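Local coordinates for protein IscA (Thermosynechococcus elongatus, PDB 1X0G) that binds a [2Fe-2S] cluster and probably acts as a scaffold for the assembly of iron-sulfur clusters, at residues Leu4-Ile9 and Ser59-Ile64; Ala25-Gln31 and Asp43-Glu49. All blocks are in the same frame, centred on the assembly; numbering follows the deposited sequence.

Overall arrangement
Two ways of joining secondary structure meet on one sheet of IscA. Contact 2 (Ala-25 to Gln-31 with Asp-43 to Glu-49) pairs two neighbouring strands of a hairpin through backbone hydrogen bonds, with a largely buried apolar face and a more polar opposite face. Contact 1 (Leu-4 to Ile-9 with Ser-59 to Ile-64) sets the start of helix 6-15 against a tight turn, through apolar side chains and the long side chain of Gln-60, and passes from buried Leu-4 and Ile-9 to exposed Gln-60 at the surface. Strands 62-66 and 27-34 are neighbours in the sheet, so the contacts touch: Thr-63 N lies 2.7 Å from Ala-26 O, probably hydrogen-bonded. Along the chain, contact 2 is nested within the loop that contact 1 closes.

Contact 1 (Leu4-Ile9 and Ser59-Ile64)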
loop_
_atom_site.group_PDB
_atom_site.type_symbol
_atom_site.label_atom_id
_atom_site.label_comp_id
_atom_site.label_asym_id
_atom_site.label_seq_id
_atom_site.Cartn_x
_atom_site.Cartn_y
_atom_site.Cartn_z
ATOM N N LEU C 4 -26.142 12.126 2.283
ATOM C CA LEU C 4 -26.583 11.660 0.987
ATOM C C LEU C 4 -27.557 12.587 0.353
ATOM O O LEU C 4 -28.502 13.051 1.021
ATOM C CB LEU C 4 -27.211 10.302 1.102
ATOM C CG LEU C 4 -26.036 9.357 0.914
ATOM C CD1 LEU C 4 -25.523 9.026 2.288
ATOM C CD2 LEU C 4 -26.448 8.120 0.184
ATOM N N THR C 5 -27.341 12.846 -0.932
ATOM C CA THR C 5 -28.304 13.609 -1.704
ATOM C C THR C 5 -29.439 12.687 -2.028
ATOM O O THR C 5 -29.213 11.490 -2.156
ATOM C CB THR C 5 -27.732 14.095 -2.998
ATOM O OG1 THR C 5 -27.299 12.952 -3.764
ATOM C CG2 THR C 5 -26.600 15.045 -2.704
ATOM N N PRO C 6 -30.657 13.222 -2.153
ATOM C CA PRO C 6 -31.754 12.347 -2.563
ATOM C C PRO C 6 -31.382 11.635 -3.859
ATOM O O PRO C 6 -31.608 10.451 -3.982
ATOM C CB PRO C 6 -32.926 13.310 -2.773
ATOM C CG PRO C 6 -32.614 14.427 -1.911
ATOM C CD PRO C 6 -31.118 14.598 -1.939
ATOM N N ALA C 7 -30.760 12.331 -4.796
ATOM C CA ALA C 7 -30.255 11.662 -5.992
ATOM C C ALA C 7 -29.520 10.329 -5.650
ATOM O O ALA C 7 -29.954 9.239 -6.099
ATOM C CB ALA C 7 -29.391 12.641 -6.864
ATOM N N ALA C 8 -28.463 10.395 -4.825
ATOM C CA ALA C 8 -27.836 9.152 -4.268
ATOM C C ALA C 8 -28.852 8.156 -3.548
ATOM O O ALA C 8 -28.857 6.957 -3.787
ATOM C CB ALA C 8 -26.670 9.511 -3.415
ATOM N N ILE C 9 -29.767 8.664 -2.742
ATOM C CA ILE C 9 -30.792 7.802 -2.121
ATOM C C ILE C 9 -31.611 7.028 -3.123
ATOM O O ILE C 9 -31.873 5.839 -2.953
ATOM C CB ILE C 9 -31.788 8.610 -1.292
ATOM C CG1 ILE C 9 -31.080 9.343 -0.173
ATOM C CG2 ILE C 9 -32.845 7.699 -0.709
ATOM C CD1 ILE C 9 -30.498 8.390 0.860
ATOM N N SER C 59 -30.002 8.789 7.446
ATOM C CA SER C 59 -30.604 9.789 6.552
ATOM C C SER C 59 -31.729 9.289 5.622
ATOM O O SER C 59 -31.571 8.306 4.903
ATOM C CB SER C 59 -29.525 10.502 5.738
ATOM O OG SER C 59 -30.080 11.699 5.235
ATOM N N GLN C 60 -32.860 9.977 5.625
ATOM C CA GLN C 60 -33.878 9.736 4.610
ATOM C C GLN C 60 -34.403 8.297 4.570
ATOM O O GLN C 60 -34.749 7.779 3.495
ATOM C CB GLN C 60 -33.330 10.111 3.242
ATOM C CG GLN C 60 -32.315 11.229 3.286
ATOM C CD GLN C 60 -32.311 12.047 2.023
ATOM O OE1 GLN C 60 -31.403 12.835 1.775
ATOM N NE2 GLN C 60 -33.343 11.872 1.205
ATOM N N GLY C 61 -34.466 7.666 5.742
ATOM C CA GLY C 61 -34.926 6.286 5.872
ATOM C C GLY C 61 -33.838 5.308 5.461
ATOM O O GLY C 61 -34.148 4.180 5.049
ATOM N N TRP C 62 -32.580 5.758 5.528
ATOM C CA TRP C 62 -31.427 4.942 5.188
ATOM C C TRP C 62 -30.386 4.981 6.228
ATOM O O TRP C 62 -29.966 6.055 6.653
ATOM C CB TRP C 62 -30.747 5.423 3.926
ATOM C CG TRP C 62 -31.326 4.804 2.796
ATOM C CD1 TRP C 62 -32.506 5.122 2.230
ATOM C CD2 TRP C 62 -30.807 3.699 2.076
ATOM N NE1 TRP C 62 -32.758 4.293 1.176
ATOM C CE2 TRP C 62 -31.739 3.394 1.062
ATOM C CE3 TRP C 62 -29.641 2.938 2.176
ATOM C CZ2 TRP C 62 -31.551 2.365 0.146
ATOM C CZ3 TRP C 62 -29.447 1.901 1.260
ATOM C CH2 TRP C 62 -30.410 1.622 0.260
ATOM N N THR C 63 -29.894 3.804 6.581
ATOM C CA THR C 63 -28.778 3.719 7.511
ATOM C C THR C 63 -27.419 3.775 6.818
ATOM O O THR C 63 -27.153 3.077 5.830
ATOM C CB THR C 63 -28.874 2.489 8.399
ATOM O OG1 THR C 63 -30.253 2.300 8.826
ATOM C CG2 THR C 63 -27.956 2.680 9.592
ATOM N N ILE C 64 -26.560 4.636 7.336
ATOM C CA ILE C 64 -25.291 4.816 6.721
ATOM C C ILE C 64 -24.202 4.487 7.679
ATOM O O ILE C 64 -24.084 5.106 8.731
ATOM C CB ILE C 64 -25.137 6.198 6.208
ATOM C CG1 ILE C 64 -25.941 6.363 4.917
ATOM C CG2 ILE C 64 -23.700 6.416 5.817
ATOM C CD1 ILE C 64 -27.379 6.778 5.089
#
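The first turn of helix 6-15 packs against the hairpin turn between strands 55-59 and 62-66, with Ile-9 resting on both Gln-60 and Trp-62. Its CG2, anti to the backbone N, comes within 3.9 Å of Trp-62 CD1, meeting the indole obliquely as the two side chains run past each other in opposite directions. The other branch serves Gln-60: Ile-9 CG1 lies 3.7 Å from Gln-60 CD, so the aliphatic branch is laid against the amide group. The extended Gln-60 chain also carries that amide past Pro-6 to the backbone of Leu-4.

This turn is a type I' beta turn from Ser-59 to Trp-62, closed by Trp-62 N bonding to Ser-59 O at 2.8 Å. On the side of the helix start turned away from it, Thr-5 is the N-cap: its OG1 accepts from Ala-8 N at 3.0 Å, nearly straight at 170°, and also bonds to Asp-80 on strand 78-82. Deeper in, Leu-4 CD1 touches Ile-64 CG1 at 3.8 Å, a buried apolar pair. Leu-12 of the same helix covers both Leu-4 and Trp-62, continuing the apolar layer between helix and sheet.

Contact 2 (Ala25-Gln31 and Asp43-Glu49); sequences AAILRIQ and DLALVAE
Ile-30 and Leu-44 run alongside each other in the same direction on one face of an antiparallel beta hairpin formed by strands 27-34 and 40-46. Leu-44 CD2 meets the branches of Ile-30, coming within 3.3 Å of CG1, and the same methyl lies 4.0 Å from Leu-28 CD1, whose side chain crosses at a slant. Leu-28 and Leu-46 form the next non-hydrogen-bonded pair on this face. Leu-12 of helix 6-15 covers both of them, while Phe-90 and Phe-92 of strand 89-93 and Met-86 of the second subunit pack on Leu-44.

The other face is more polar. Gln-31 and Asp-43 extend abreast, their amide and carboxylate planes 60° apart, and touch through Gln-31 CG and Asp-43 CB at 4.0 Å. Arg-29, extended from CG to NE, slants across Val-47, whose CG2 reaches Arg-29 CB at 3.7 Å. Its NH1 donates to Gln-31 OE1 at 3.1 Å; the oxygen lies at the guanidinium edge, but the donor stands well above the amide plane. Val-47 CG2 also meets Ile-27 CG2, these two side chains set roughly perpendicular.

Between the faces, Arg-29 and Ala-45 exchange two backbone bonds: Arg-29 N to Ala-45 O at 2.8 Å, angle 171°, and Ala-45 N to Arg-29 O at 2.9 Å. NE in a salt bridge to Asp-54 and NH1 on Gln-31 limit the rotation of the guanidinium; the carboxylate of Asp-54 probably offsets the charge of this buried arginine, while Gln-31 adds a neutral acceptor.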
loop_
_atom_site.group_PDB
_atom_site.type_symbol
_atom_site.label_atom_id
_atom_site.label_comp_id
_atom_site.label_asym_id
_atom_site.label_seq_id
_atom_site.Cartn_x
_atom_site.Cartn_y
_atom_site.Cartn_z
ATOM N N ALA C 25 -31.735 -4.601 3.719
ATOM C CA ALA C 25 -31.841 -3.506 4.682
ATOM C C ALA C 25 -31.347 -2.286 3.993
ATOM O O ALA C 25 -30.385 -2.356 3.206
ATOM C CB ALA C 25 -30.984 -3.758 5.874
ATOM N N ALA C 26 -31.990 -1.159 4.282
ATOM C CA ALA C 26 -31.474 0.114 3.787
ATOM C C ALA C 26 -30.194 0.446 4.599
ATOM O O ALA C 26 -30.203 1.356 5.461
ATOM C CB ALA C 26 -32.542 1.232 3.845
ATOM N N ILE C 27 -29.137 -0.356 4.357
ATOM C CA ILE C 27 -27.808 -0.071 4.905
ATOM C C ILE C 27 -26.656 0.048 3.876
ATOM O O ILE C 27 -26.367 -0.864 3.096
ATOM C CB ILE C 27 -27.428 -0.945 6.102
ATOM C CG1 ILE C 27 -28.475 -0.816 7.206
ATOM C CG2 ILE C 27 -26.200 -0.397 6.707
ATOM C CD1 ILE C 27 -28.833 -2.129 7.995
ATOM N N LEU C 28 -26.036 1.214 3.901
ATOM C CA LEU C 28 -24.947 1.513 3.044
ATOM C C LEU C 28 -23.743 1.623 3.877
ATOM O O LEU C 28 -23.678 2.447 4.772
ATOM C CB LEU C 28 -25.119 2.875 2.416
ATOM C CG LEU C 28 -23.939 3.354 1.563
ATOM C CD1 LEU C 28 -23.824 2.420 0.386
ATOM C CD2 LEU C 28 -24.158 4.808 1.039
ATOM N N ARG C 29 -22.758 0.824 3.552
ATOM C CA ARG C 29 -21.585 0.786 4.363
ATOM C C ARG C 29 -20.497 1.372 3.547
ATOM O O ARG C 29 -20.309 0.989 2.388
ATOM C CB ARG C 29 -21.289 -0.622 4.768
ATOM C CG ARG C 29 -19.991 -0.756 5.459
ATOM C CD ARG C 29 -19.941 -2.054 6.197
ATOM N NE ARG C 29 -19.105 -1.946 7.390
ATOM C CZ ARG C 29 -17.780 -1.989 7.342
ATOM N NH1 ARG C 29 -17.205 -2.133 6.134
ATOM N NH2 ARG C 29 -17.039 -1.854 8.458
ATOM N N ILE C 30 -19.863 2.393 4.114
ATOM C CA ILE C 30 -18.739 3.083 3.505
ATOM C C ILE C 30 -17.431 2.796 4.259
ATOM O O ILE C 30 -17.352 2.729 5.533
ATOM C CB ILE C 30 -18.963 4.551 3.497
ATOM C CG1 ILE C 30 -20.276 4.866 2.868
ATOM C CG2 ILE C 30 -17.996 5.289 2.532
ATOM C CD1 ILE C 30 -20.418 6.385 2.803
ATOM N N GLN C 31 -16.406 2.543 3.459
ATOM C CA GLN C 31 -15.064 2.364 4.019
ATOM C C GLN C 31 -14.095 2.830 2.919
ATOM O O GLN C 31 -14.598 3.251 1.846
ATOM C CB GLN C 31 -14.870 0.942 4.488
ATOM C CG GLN C 31 -14.452 -0.038 3.475
ATOM C CD GLN C 31 -14.299 -1.426 4.060
ATOM O OE1 GLN C 31 -14.303 -1.600 5.283
ATOM N NE2 GLN C 31 -14.202 -2.429 3.207
ATOM N N ASP C 43 -15.044 2.813 -0.781
ATOM C CA ASP C 43 -15.677 1.541 -1.050
ATOM C C ASP C 43 -17.089 1.493 -0.449
ATOM O O ASP C 43 -17.332 1.685 0.807
ATOM C CB ASP C 43 -14.808 0.433 -0.516
ATOM C CG ASP C 43 -15.493 -0.893 -0.618
ATOM O OD1 ASP C 43 -14.982 -1.746 -1.384
ATOM O OD2 ASP C 43 -16.589 -1.085 0.009
ATOM N N LEU C 44 -18.032 1.211 -1.325
ATOM C CA LEU C 44 -19.391 1.242 -0.945
ATOM C C LEU C 44 -20.014 -0.096 -1.071
ATOM O O LEU C 44 -19.950 -0.692 -2.107
ATOM C CB LEU C 44 -20.093 2.153 -1.896
ATOM C CG LEU C 44 -19.818 3.646 -1.705
ATOM C CD1 LEU C 44 -20.483 4.450 -2.834
ATOM C CD2 LEU C 44 -20.290 4.201 -0.334
ATOM N N ALA C 45 -20.675 -0.560 -0.045
ATOM C CA ALA C 45 -21.422 -1.797 -0.166
ATOM C C ALA C 45 -22.813 -1.667 0.476
ATOM O O ALA C 45 -23.015 -0.978 1.469
ATOM C CB ALA C 45 -20.675 -2.846 0.468
ATOM N N LEU C 46 -23.813 -2.296 -0.113
ATOM C CA LEU C 46 -25.055 -2.475 0.627
ATOM C C LEU C 46 -24.858 -3.703 1.449
ATOM O O LEU C 46 -24.334 -4.703 0.944
ATOM C CB LEU C 46 -26.190 -2.772 -0.305
ATOM C CG LEU C 46 -26.437 -1.706 -1.343
ATOM C CD1 LEU C 46 -27.243 -2.345 -2.509
ATOM C CD2 LEU C 46 -27.135 -0.500 -0.680
ATOM N N VAL C 47 -25.261 -3.665 2.705
ATOM C CA VAL C 47 -24.926 -4.795 3.580
ATOM C C VAL C 47 -26.142 -5.158 4.372
ATOM O O VAL C 47 -27.096 -4.401 4.405
ATOM C CB VAL C 47 -23.706 -4.429 4.533
ATOM C CG1 VAL C 47 -22.430 -4.366 3.760
ATOM C CG2 VAL C 47 -23.957 -3.113 5.216
ATOM N N ALA C 48 -26.124 -6.297 5.036
ATOM C CA ALA C 48 -27.361 -6.700 5.716
ATOM C C ALA C 48 -27.522 -5.981 7.045
ATOM O O ALA C 48 -28.644 -5.709 7.521
ATOM C CB ALA C 48 -27.430 -8.201 5.904
ATOM N N GLU C 49 -26.376 -5.700 7.638
ATOM C CA GLU C 49 -26.303 -5.100 8.935
ATOM C C GLU C 49 -24.908 -4.488 8.995
ATOM O O GLU C 49 -24.046 -4.728 8.119
ATOM C CB GLU C 49 -26.514 -6.161 10.025
ATOM C CG GLU C 49 -25.296 -7.044 10.124
ATOM C CD GLU C 49 -25.619 -8.428 10.538
ATOM O OE1 GLU C 49 -26.713 -8.628 11.115
ATOM O OE2 GLU C 49 -24.758 -9.309 10.280
#